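Local coordinates for TRAP solute Binding Protein (Uncultured marine bacterium, PDB 5I7I) that probably delivers aromatic acids to a TRAP transporter as its extracytoplasmic solute-binding protein, and holds 3-hydroxybenzoate in this crystal, at residues E103-P108 against E115-A120; Q122-T127 against K333-K338; T171-K176 against E308-D313; D313-A318 against M327-A332. All coordinates share one frame; numbering follows the deposited sequence.

Contact 1: E103-P108 against E115-A120; sequences EAFELP and EATSQA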
# COMPACT_ATOMS: atom_id res chain seq x y z
N GLU A 103 -8.48 6.89 1.84
CA GLU A 103 -9.38 5.85 1.38
C GLU A 103 -9.81 6.06 -0.07
O GLU A 103 -10.15 5.09 -0.76
CB GLU A 103 -10.64 5.83 2.26
CG GLU A 103 -10.38 5.48 3.72
CD GLU A 103 -11.62 5.56 4.58
OE1 GLU A 103 -12.72 5.63 4.00
OE2 GLU A 103 -11.48 5.58 5.83
N ALA A 104 -9.85 7.30 -0.54
CA ALA A 104 -10.30 7.53 -1.91
C ALA A 104 -9.42 6.81 -2.90
O ALA A 104 -9.89 6.36 -3.95
CB ALA A 104 -10.35 9.02 -2.23
N PHE A 105 -8.14 6.69 -2.59
CA PHE A 105 -7.20 6.04 -3.49
C PHE A 105 -7.33 4.53 -3.46
O PHE A 105 -6.75 3.87 -4.34
CB PHE A 105 -5.78 6.48 -3.18
CG PHE A 105 -5.40 7.77 -3.82
CD1 PHE A 105 -5.74 8.99 -3.25
CD2 PHE A 105 -4.74 7.77 -5.04
CE1 PHE A 105 -5.40 10.19 -3.88
CE2 PHE A 105 -4.40 8.97 -5.66
CZ PHE A 105 -4.72 10.16 -5.08
N GLU A 106 -8.08 3.99 -2.53
CA GLU A 106 -8.32 2.56 -2.42
C GLU A 106 -9.55 2.09 -3.18
O GLU A 106 -9.84 0.89 -3.17
CB GLU A 106 -8.49 2.18 -0.95
CG GLU A 106 -7.29 2.39 -0.10
CD GLU A 106 -7.48 1.82 1.27
OE1 GLU A 106 -8.04 2.53 2.14
OE2 GLU A 106 -7.12 0.64 1.44
N LEU A 107 -10.30 2.99 -3.80
CA LEU A 107 -11.56 2.62 -4.41
C LEU A 107 -11.34 1.80 -5.67
O LEU A 107 -10.26 1.81 -6.27
CB LEU A 107 -12.39 3.87 -4.68
CG LEU A 107 -12.83 4.61 -3.41
CD1 LEU A 107 -13.54 5.90 -3.77
CD2 LEU A 107 -13.76 3.73 -2.57
N PRO A 108 -12.35 1.03 -6.08
CA PRO A 108 -12.16 0.07 -7.16
C PRO A 108 -11.70 0.76 -8.44
O PRO A 108 -12.23 1.79 -8.85
CB PRO A 108 -13.55 -0.56 -7.32
CG PRO A 108 -14.14 -0.48 -5.90
CD PRO A 108 -13.67 0.86 -5.43
N GLU A 115 3.93 4.37 -10.14
CA GLU A 115 4.63 5.64 -10.35
C GLU A 115 3.65 6.80 -10.44
O GLU A 115 3.84 7.84 -9.80
CB GLU A 115 5.44 5.54 -11.64
CG GLU A 115 6.08 6.84 -12.09
CD GLU A 115 6.93 6.69 -13.35
OE1 GLU A 115 6.98 5.60 -13.95
OE2 GLU A 115 7.58 7.70 -13.74
N ALA A 116 2.59 6.65 -11.25
CA ALA A 116 1.63 7.74 -11.40
C ALA A 116 0.80 7.90 -10.15
O ALA A 116 0.55 9.03 -9.69
CB ALA A 116 0.72 7.46 -12.61
N THR A 117 0.34 6.79 -9.59
CA THR A 117 -0.60 6.85 -8.47
C THR A 117 0.10 7.33 -7.21
O THR A 117 -0.52 8.00 -6.38
CB THR A 117 -1.28 5.49 -8.29
OG1 THR A 117 -1.79 5.03 -9.56
CG2 THR A 117 -2.47 5.62 -7.36
N SER A 118 1.38 7.01 -7.05
CA SER A 118 2.13 7.46 -5.88
C SER A 118 2.36 8.97 -5.91
O SER A 118 2.25 9.63 -4.87
CB SER A 118 3.47 6.75 -5.81
OG SER A 118 3.30 5.38 -5.51
N GLN A 119 2.73 9.54 -7.06
CA GLN A 119 2.84 10.99 -7.16
C GLN A 119 1.51 11.67 -6.88
O GLN A 119 1.45 12.71 -6.22
CB GLN A 119 3.35 11.37 -8.55
CG GLN A 119 4.79 10.99 -8.74
CD GLN A 119 5.26 11.24 -10.14
OE1 GLN A 119 5.82 12.30 -10.44
NE2 GLN A 119 4.98 10.30 -11.03
N ALA A 120 0.43 11.09 -7.41
CA ALA A 120 -0.90 11.61 -7.13
C ALA A 120 -1.17 11.62 -5.63
O ALA A 120 -1.63 12.62 -5.08
CB ALA A 120 -1.94 10.76 -7.87

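Contact 2: Q122-T127 against K333-K338; sequences QEYVDT and KDLISK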
# COMPACT_ATOMS: atom_id res chain seq x y z
N GLN A 122 1.01 11.69 -3.14
CA GLN A 122 1.82 12.68 -2.45
C GLN A 122 1.28 14.10 -2.64
O GLN A 122 1.20 14.88 -1.69
CB GLN A 122 3.27 12.57 -2.89
CG GLN A 122 4.18 13.55 -2.16
CD GLN A 122 4.31 13.23 -0.70
OE1 GLN A 122 4.49 12.07 -0.33
NE2 GLN A 122 4.24 14.25 0.16
N GLU A 123 0.93 14.46 -3.88
CA GLU A 123 0.39 15.81 -4.08
C GLU A 123 -0.93 15.98 -3.34
O GLU A 123 -1.22 17.06 -2.79
CB GLU A 123 0.21 16.11 -5.58
CG GLU A 123 -0.43 17.49 -5.80
CD GLU A 123 -0.45 17.97 -7.22
OE1 GLU A 123 0.19 17.37 -8.09
OE2 GLU A 123 -1.11 19.01 -7.47
N TYR A 124 -1.73 14.93 -3.31
CA TYR A 124 -2.99 14.94 -2.56
C TYR A 124 -2.75 15.24 -1.09
O TYR A 124 -3.39 16.13 -0.51
CB TYR A 124 -3.61 13.57 -2.75
CG TYR A 124 -4.98 13.25 -2.20
CD1 TYR A 124 -6.12 13.73 -2.80
CD2 TYR A 124 -5.12 12.33 -1.16
CE1 TYR A 124 -7.39 13.35 -2.35
CE2 TYR A 124 -6.37 11.96 -0.70
CZ TYR A 124 -7.50 12.46 -1.30
OH TYR A 124 -8.75 12.07 -0.86
N VAL A 125 -1.81 14.53 -0.48
CA VAL A 125 -1.42 14.75 0.91
C VAL A 125 -0.79 16.12 1.12
O VAL A 125 -0.97 16.74 2.19
CB VAL A 125 -0.48 13.61 1.36
CG1 VAL A 125 0.27 13.96 2.66
CG2 VAL A 125 -1.27 12.30 1.50
N ASP A 126 -0.04 16.63 0.14
CA ASP A 126 0.57 17.94 0.27
C ASP A 126 -0.48 19.05 0.28
O ASP A 126 -0.19 20.16 0.74
CB ASP A 126 1.51 18.21 -0.91
CG ASP A 126 2.82 17.44 -0.83
OD1 ASP A 126 3.24 16.94 0.23
OD2 ASP A 126 3.48 17.36 -1.89
N THR A 127 -1.67 18.76 -0.25
CA THR A 127 -2.69 19.76 -0.50
C THR A 127 -3.97 19.36 0.23
O THR A 127 -4.05 19.53 1.45
CB THR A 127 -2.92 19.98 -2.01
OG1 THR A 127 -3.36 18.76 -2.67
CG2 THR A 127 -1.66 20.51 -2.66
N LYS A 333 -8.72 11.15 -9.03
CA LYS A 333 -8.71 10.70 -10.42
C LYS A 333 -7.90 11.65 -11.29
O LYS A 333 -7.13 11.22 -12.16
CB LYS A 333 -10.13 10.60 -10.95
CG LYS A 333 -10.92 9.43 -10.39
CD LYS A 333 -12.43 9.64 -10.52
CE LYS A 333 -12.89 9.62 -11.97
NZ LYS A 333 -12.88 8.25 -12.53
N ASP A 334 -8.10 12.96 -11.11
CA ASP A 334 -7.38 13.92 -11.93
C ASP A 334 -5.88 13.87 -11.66
O ASP A 334 -5.08 14.02 -12.59
CB ASP A 334 -7.92 15.33 -11.67
CG ASP A 334 -9.32 15.54 -12.22
OD1 ASP A 334 -9.77 14.70 -13.04
OD2 ASP A 334 -9.99 16.52 -11.82
N LEU A 335 -5.47 13.69 -10.41
CA LEU A 335 -4.04 13.64 -10.10
C LEU A 335 -3.40 12.39 -10.67
O LEU A 335 -2.27 12.43 -11.17
CB LEU A 335 -3.79 13.73 -8.59
CG LEU A 335 -4.06 15.10 -7.97
CD1 LEU A 335 -4.02 14.98 -6.45
CD2 LEU A 335 -3.11 16.17 -8.46
N ILE A 336 -4.11 11.26 -10.62
CA ILE A 336 -3.59 10.03 -11.21
C ILE A 336 -3.36 10.23 -12.70
O ILE A 336 -2.30 9.87 -13.24
CB ILE A 336 -4.53 8.85 -10.92
CG1 ILE A 336 -4.51 8.54 -9.42
CG2 ILE A 336 -4.17 7.62 -11.73
CD1 ILE A 336 -5.60 7.63 -8.95
N SER A 337 -4.32 10.83 -13.40
CA SER A 337 -4.12 11.01 -14.84
C SER A 337 -3.05 12.06 -15.13
O SER A 337 -2.30 11.91 -16.09
CB SER A 337 -5.44 11.29 -15.56
OG SER A 337 -5.99 12.55 -15.24
N LYS A 338 -2.93 13.07 -14.27
CA LYS A 338 -1.89 14.09 -14.46
C LYS A 338 -0.52 13.45 -14.49
O LYS A 338 0.33 13.81 -15.31
CB LYS A 338 -1.99 15.09 -13.31
CG LYS A 338 -0.79 15.99 -13.11
CD LYS A 338 -0.93 16.76 -11.77
CE LYS A 338 0.19 17.68 -11.54
NZ LYS A 338 -0.21 18.67 -10.53

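Contact 3: T171-K176 against E308-D313; sequences TRVITK and EGLEKD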
# COMPACT_ATOMS: atom_id res chain seq x y z
N THR A 171 -7.34 -3.85 4.08
CA THR A 171 -7.99 -2.74 4.74
C THR A 171 -9.49 -2.87 4.57
O THR A 171 -9.98 -3.68 3.78
CB THR A 171 -7.60 -1.39 4.13
OG1 THR A 171 -8.29 -1.27 2.88
CG2 THR A 171 -6.11 -1.29 3.91
N ARG A 172 -10.21 -2.04 5.31
CA ARG A 172 -11.66 -2.07 5.26
C ARG A 172 -12.19 -1.72 3.88
O ARG A 172 -13.17 -2.32 3.43
CB ARG A 172 -12.20 -1.10 6.31
CG ARG A 172 -13.70 -1.16 6.48
CD ARG A 172 -14.11 -0.38 7.72
NE ARG A 172 -13.64 -1.01 8.96
CZ ARG A 172 -13.81 -0.47 10.17
NH1 ARG A 172 -14.41 0.70 10.31
NH2 ARG A 172 -13.37 -1.11 11.25
N VAL A 173 -11.60 -0.74 3.22
CA VAL A 173 -12.05 -0.40 1.88
C VAL A 173 -11.87 -1.58 0.93
O VAL A 173 -12.78 -1.91 0.15
CB VAL A 173 -11.35 0.87 1.36
CG1 VAL A 173 -11.88 1.26 -0.01
CG2 VAL A 173 -11.55 2.02 2.33
N ILE A 174 -10.72 -2.25 0.99
CA ILE A 174 -10.48 -3.34 0.05
C ILE A 174 -11.32 -4.56 0.39
O ILE A 174 -11.77 -5.27 -0.51
CB ILE A 174 -8.99 -3.68 -0.05
CG1 ILE A 174 -8.17 -2.43 -0.41
CG2 ILE A 174 -8.77 -4.74 -1.10
CD1 ILE A 174 -8.69 -1.66 -1.60
N THR A 175 -11.58 -4.83 1.66
CA THR A 175 -12.48 -5.94 1.96
C THR A 175 -13.89 -5.64 1.49
O THR A 175 -14.60 -6.53 1.02
CB THR A 175 -12.45 -6.30 3.46
OG1 THR A 175 -12.68 -5.15 4.28
CG2 THR A 175 -11.10 -6.91 3.82
N LYS A 176 -14.34 -4.39 1.63
CA LYS A 176 -15.65 -4.04 1.07
C LYS A 176 -15.69 -4.25 -0.43
O LYS A 176 -16.71 -4.69 -0.98
CB LYS A 176 -16.02 -2.61 1.46
CG LYS A 176 -16.39 -2.49 2.90
CD LYS A 176 -16.78 -1.07 3.25
CE LYS A 176 -17.27 -0.99 4.67
NZ LYS A 176 -17.47 0.42 5.07
N GLU A 308 -18.54 0.65 -9.02
CA GLU A 308 -19.22 1.93 -8.96
C GLU A 308 -20.11 2.01 -7.74
O GLU A 308 -20.30 3.10 -7.18
CB GLU A 308 -20.03 2.16 -10.23
CG GLU A 308 -19.17 2.24 -11.48
CD GLU A 308 -19.96 2.67 -12.68
OE1 GLU A 308 -20.39 1.78 -13.45
OE2 GLU A 308 -20.16 3.89 -12.85
N GLY A 309 -20.65 0.87 -7.28
CA GLY A 309 -21.47 0.90 -6.09
C GLY A 309 -20.67 1.29 -4.87
O GLY A 309 -21.11 2.09 -4.05
N LEU A 310 -19.45 0.73 -4.74
CA LEU A 310 -18.60 1.09 -3.62
C LEU A 310 -18.14 2.53 -3.71
O LEU A 310 -18.03 3.20 -2.68
CB LEU A 310 -17.39 0.15 -3.52
CG LEU A 310 -16.39 0.47 -2.38
CD1 LEU A 310 -17.06 0.65 -1.02
CD2 LEU A 310 -15.28 -0.60 -2.28
N GLU A 311 -17.85 3.02 -4.92
CA GLU A 311 -17.46 4.42 -5.07
C GLU A 311 -18.57 5.34 -4.57
O GLU A 311 -18.32 6.28 -3.80
CB GLU A 311 -17.13 4.71 -6.53
CG GLU A 311 -16.82 6.16 -6.85
CD GLU A 311 -16.67 6.41 -8.32
OE1 GLU A 311 -17.56 6.01 -9.12
OE2 GLU A 311 -15.67 7.01 -8.70
N LYS A 312 -19.80 5.07 -5.00
CA LYS A 312 -20.96 5.85 -4.59
C LYS A 312 -21.12 5.83 -3.07
O LYS A 312 -21.36 6.87 -2.44
CB LYS A 312 -22.20 5.26 -5.29
CG LYS A 312 -23.52 5.76 -4.78
CD LYS A 312 -24.70 5.00 -5.41
CE LYS A 312 -24.79 3.54 -4.92
NZ LYS A 312 -25.68 3.36 -3.72
N ASP A 313 -21.05 4.64 -2.47
CA ASP A 313 -21.22 4.54 -1.03
C ASP A 313 -20.07 5.18 -0.29
O ASP A 313 -20.26 5.73 0.80
CB ASP A 313 -21.39 3.08 -0.62
CG ASP A 313 -22.70 2.48 -1.11
OD1 ASP A 313 -23.65 3.25 -1.41
OD2 ASP A 313 -22.78 1.24 -1.15

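Contact 4: D313-A318 against M327-A332; sequences DWIKSA and MLVKTA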
# COMPACT_ATOMS: atom_id res chain seq x y z
N ASP A 313 -21.05 4.64 -2.47
CA ASP A 313 -21.22 4.54 -1.03
C ASP A 313 -20.07 5.18 -0.29
O ASP A 313 -20.26 5.73 0.80
CB ASP A 313 -21.39 3.08 -0.62
CG ASP A 313 -22.70 2.48 -1.11
OD1 ASP A 313 -23.65 3.25 -1.41
OD2 ASP A 313 -22.78 1.24 -1.15
N TRP A 314 -18.85 5.10 -0.84
CA TRP A 314 -17.72 5.77 -0.20
C TRP A 314 -17.93 7.28 -0.17
O TRP A 314 -17.70 7.92 0.86
CB TRP A 314 -16.38 5.42 -0.87
CG TRP A 314 -15.29 6.02 -0.06
CD1 TRP A 314 -14.72 5.47 1.05
CD2 TRP A 314 -14.72 7.34 -0.19
NE1 TRP A 314 -13.83 6.33 1.61
CE2 TRP A 314 -13.80 7.49 0.87
CE3 TRP A 314 -14.89 8.41 -1.08
CZ2 TRP A 314 -13.04 8.65 1.05
CZ3 TRP A 314 -14.14 9.55 -0.91
CH2 TRP A 314 -13.22 9.66 0.15
N ILE A 315 -18.38 7.86 -1.28
CA ILE A 315 -18.61 9.30 -1.32
C ILE A 315 -19.60 9.70 -0.23
O ILE A 315 -19.36 10.65 0.52
CB ILE A 315 -19.05 9.72 -2.74
CG1 ILE A 315 -17.86 9.67 -3.69
CG2 ILE A 315 -19.68 11.10 -2.74
CD1 ILE A 315 -18.21 9.82 -5.16
N LYS A 316 -20.69 8.95 -0.09
CA LYS A 316 -21.64 9.25 0.98
C LYS A 316 -20.99 9.13 2.36
O LYS A 316 -21.22 9.97 3.23
CB LYS A 316 -22.83 8.31 0.86
CG LYS A 316 -23.72 8.26 2.10
CD LYS A 316 -25.13 8.58 1.80
CE LYS A 316 -25.96 8.67 3.09
NZ LYS A 316 -27.01 9.71 2.96
N SER A 317 -20.17 8.09 2.57
CA SER A 317 -19.50 7.88 3.86
C SER A 317 -18.50 8.98 4.16
O SER A 317 -18.30 9.34 5.34
CB SER A 317 -18.78 6.53 3.89
OG SER A 317 -17.49 6.57 3.29
N ALA A 318 -17.86 9.53 3.12
CA ALA A 318 -16.96 10.66 3.32
C ALA A 318 -17.74 11.91 3.68
O ALA A 318 -17.37 12.63 4.61
CB ALA A 318 -16.16 10.87 2.04
N MET A 327 -15.62 15.70 -4.35
CA MET A 327 -14.46 16.50 -4.72
C MET A 327 -13.19 15.70 -4.55
O MET A 327 -12.29 15.76 -5.38
CB MET A 327 -14.45 17.78 -3.90
CG MET A 327 -13.30 18.75 -4.19
SD MET A 327 -11.81 18.33 -3.29
CE MET A 327 -10.70 19.63 -3.88
N LEU A 328 -13.11 14.90 -3.48
CA LEU A 328 -11.89 14.12 -3.24
C LEU A 328 -11.70 13.06 -4.31
O LEU A 328 -10.57 12.85 -4.78
CB LEU A 328 -11.91 13.49 -1.85
CG LEU A 328 -11.88 14.51 -0.71
CD1 LEU A 328 -12.04 13.79 0.63
CD2 LEU A 328 -10.64 15.35 -0.76
N VAL A 329 -12.77 12.37 -4.70
CA VAL A 329 -12.65 11.34 -5.74
C VAL A 329 -12.22 11.97 -7.06
O VAL A 329 -11.33 11.45 -7.74
CB VAL A 329 -13.97 10.57 -5.87
CG1 VAL A 329 -13.96 9.65 -7.09
CG2 VAL A 329 -14.21 9.75 -4.61
N LYS A 330 -12.83 13.10 -7.42
CA LYS A 330 -12.43 13.80 -8.64
C LYS A 330 -10.96 14.20 -8.57
O LYS A 330 -10.21 14.03 -9.54
CB LYS A 330 -13.30 15.04 -8.87
CG LYS A 330 -12.75 15.94 -9.97
CD LYS A 330 -13.66 17.10 -10.33
CE LYS A 330 -12.90 18.15 -11.16
NZ LYS A 330 -12.43 17.62 -12.47
N THR A 331 -10.54 14.77 -7.44
CA THR A 331 -9.15 15.20 -7.29
C THR A 331 -8.21 14.02 -7.45
O THR A 331 -7.21 14.09 -8.17
CB THR A 331 -8.97 15.84 -5.91
OG1 THR A 331 -9.84 16.97 -5.79
CG2 THR A 331 -7.54 16.30 -5.70
N ALA A 332 -8.51 12.92 -6.77
CA ALA A 332 -7.68 11.73 -6.88
C ALA A 332 -7.58 11.26 -8.33
O ALA A 332 -6.49 10.99 -8.83
CB ALA A 332 -8.21 10.62 -5.99

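Contact 1: E103-P108 against E115-A120
Phe105 and Thr117 lie opposite each other with their CA atoms 8.3 Å apart, the first in the loop between strand 87-91 and helix 114-126, the second on that helix. The ring of Phe105 fills the space between them. With CG beside the backbone N and anti to the carbonyl carbon (chi1 -84°), Phe105 points at the helix and presents its edge. Two methyls meet that edge near the ring plane: Thr117 CG2 lies 3.9 Å from Phe105 CD2, and Ala120 CB lies 3.8 Å from Phe105 CE2. Further round, Phe105 CZ sits 3.9 Å from Ala120 C. Thr117 can offer its methyl because its hydroxyl turns back to the carbonyl oxygen of Ser113, one turn earlier. The same ring touches Ala332 and Ile336 of helix 325-339 and makes an edge-to-face pair with Tyr124. Cutting the ring back to an alanine is likely to open a gap beside helix 114-126 and leave the methyls of Thr117 and Ala120 without their aromatic partner. This is a small, fully buried apolar contact of a family 7 solute-binding protein, in which an aromatic residue from a connecting loop plugs the space beside the following helix.

Contact 2: Q122-T127 against K333-K338
Glu123 and Lys338 form a salt bridge on the solvent side of a helix pair in which helix 114-126 packs on the C-terminal helix 325-339, the two short segments running 134° apart with their axes 10.4 Å from each other. Lys338 NZ donates to Glu123 OE1 at 2.8 Å, on the syn lone pair, and more weakly to Glu123 OE2 at 3.2 Å. Glu123 OE1 also accepts from the hydroxyl of Tyr339, the next residue along, so neighbouring residues of the C-terminal helix grip one oxygen. Both charged chains are extended and cross at about a right angle. A leucine in place of Glu123 would probably leave the Lys338 ammonium and the Tyr339 hydroxyl without this shared acceptor. The main-chain oxygen of Glu123 is used too: as the helix ends, Thr127 OG1 donates to Glu123 O at 2.7 Å. Inside helix 114-126, Gln122 NE2 reaches Asp126 OD1, while Gln122 OE1 accepts from the backbone N of Val141. The hydroxyl of Tyr124 is bonded to the carbonyl oxygen of His101. Beneath the salt bridge Leu335 straddles two residues: its CD1 lies 4.0 Å from Tyr124 CB, and its CD2 lies 3.4 Å from Glu123 CD.

Contact 3: T171-K176 against E308-D313
Leu310 swings its CG anti to the backbone N (chi1 178°) and then turns at chi2 50°, which carries CD2 across to the first turns of helix 172-180. Lys176 starts toward Leu310 but has its CG beside the backbone N, and the straight chain beyond leads its ammonium away, so the base of the lysine does the touching. Leu310 CD2 comes to rest against main chain: 3.7 Å from Val173 O and 4.1 Å from Lys176 C. Its other methyl, CD1, lies 4.2 Å from Lys176 CB. The side chain of Val173 stays further off, its CG1 4.5 Å from Leu310 CD2. The backbones are nearest at Lys176 and Leu310, whose CA atoms are 7.6 Å apart. A single leucine thus bridges the two helices by van der Waals contact, with no hydrogen bond between the segments.

Thr171 caps the N terminus of the helix it leans on: its OG1 accepts from Ile174 N at 3.2 Å in a nearly straight bond (N-H...O 169°). That hydroxyl is also bonded to Glu106, a buried acid of the loop ahead of helix 114-126. The contact sets helix 172-180, which links the adjacent parallel strands 166-169 and 184-187 of the six-stranded sheet in a beta-alpha-beta crossover, beside the long helix 297-320, with the loop residues Glu106 and Pro108 packed close by.

Contact 4: D313-A318 against M327-A332
Two consecutive helices at the C-terminal end of the chain fold back on each other here: helix 297-320 runs out, a short connection turns the chain, and helix 325-339 comes back across it. Trp314 and Ile315 on the outgoing arm receive Val329 and Leu328 from the returning one. The short segments run 123° apart with axes 10.6 Å from each other, too oblique for a straight antiparallel pair.

Val329 CG2 is the common point of the apolar cluster. It lies 3.7 Å from Trp314 CZ3, approaching the six-membered end of the indole obliquely, and 3.8 Å from Ile315 CG1. For Ile315, CG1 lies beside the backbone N (chi1 -73°), and this brings the end of a chain that does not start toward the other helix close to Val329. Leu328 meets the indole differently: its CD1 is at the ring edge near the plane, 4.3 Å from Trp314 CH2. The indole has a neighbour from its own helix as well, since Ala318 CB sits 3.7 Å above one face, offset toward the rim.

The polar atom of this buried ring is satisfied by Glu103, whose OE1 accepts from Trp314 NE1. On the returning arm Met327 O takes two bonds, from Thr331 N at 2.9 Å and from Thr331 OG1 at 2.8 Å, which reach it from opposite faces of the carbonyl plane.

Read from the N terminus, contact 1 comes first and closes a short loop, turning the chain from 103-108 onto helix 114-126. The same helix then opens contact 2, which closes only near the C terminus, more than two hundred residues later, and so encloses both remaining contacts. Within that span contact 3 ties helix 172-180 to helix 297-320, and contact 4 follows it in series, sharing Asp313 and closing the turn between the last two helices. None cross. Contacts 2 and 4 both use helix 325-339, and contacts 1 and 2 meet through the rings of Phe105 and Tyr124. The loop 103-108 touches the other three, joining helices 114-126, 172-180, 297-320 and 325-339 around it.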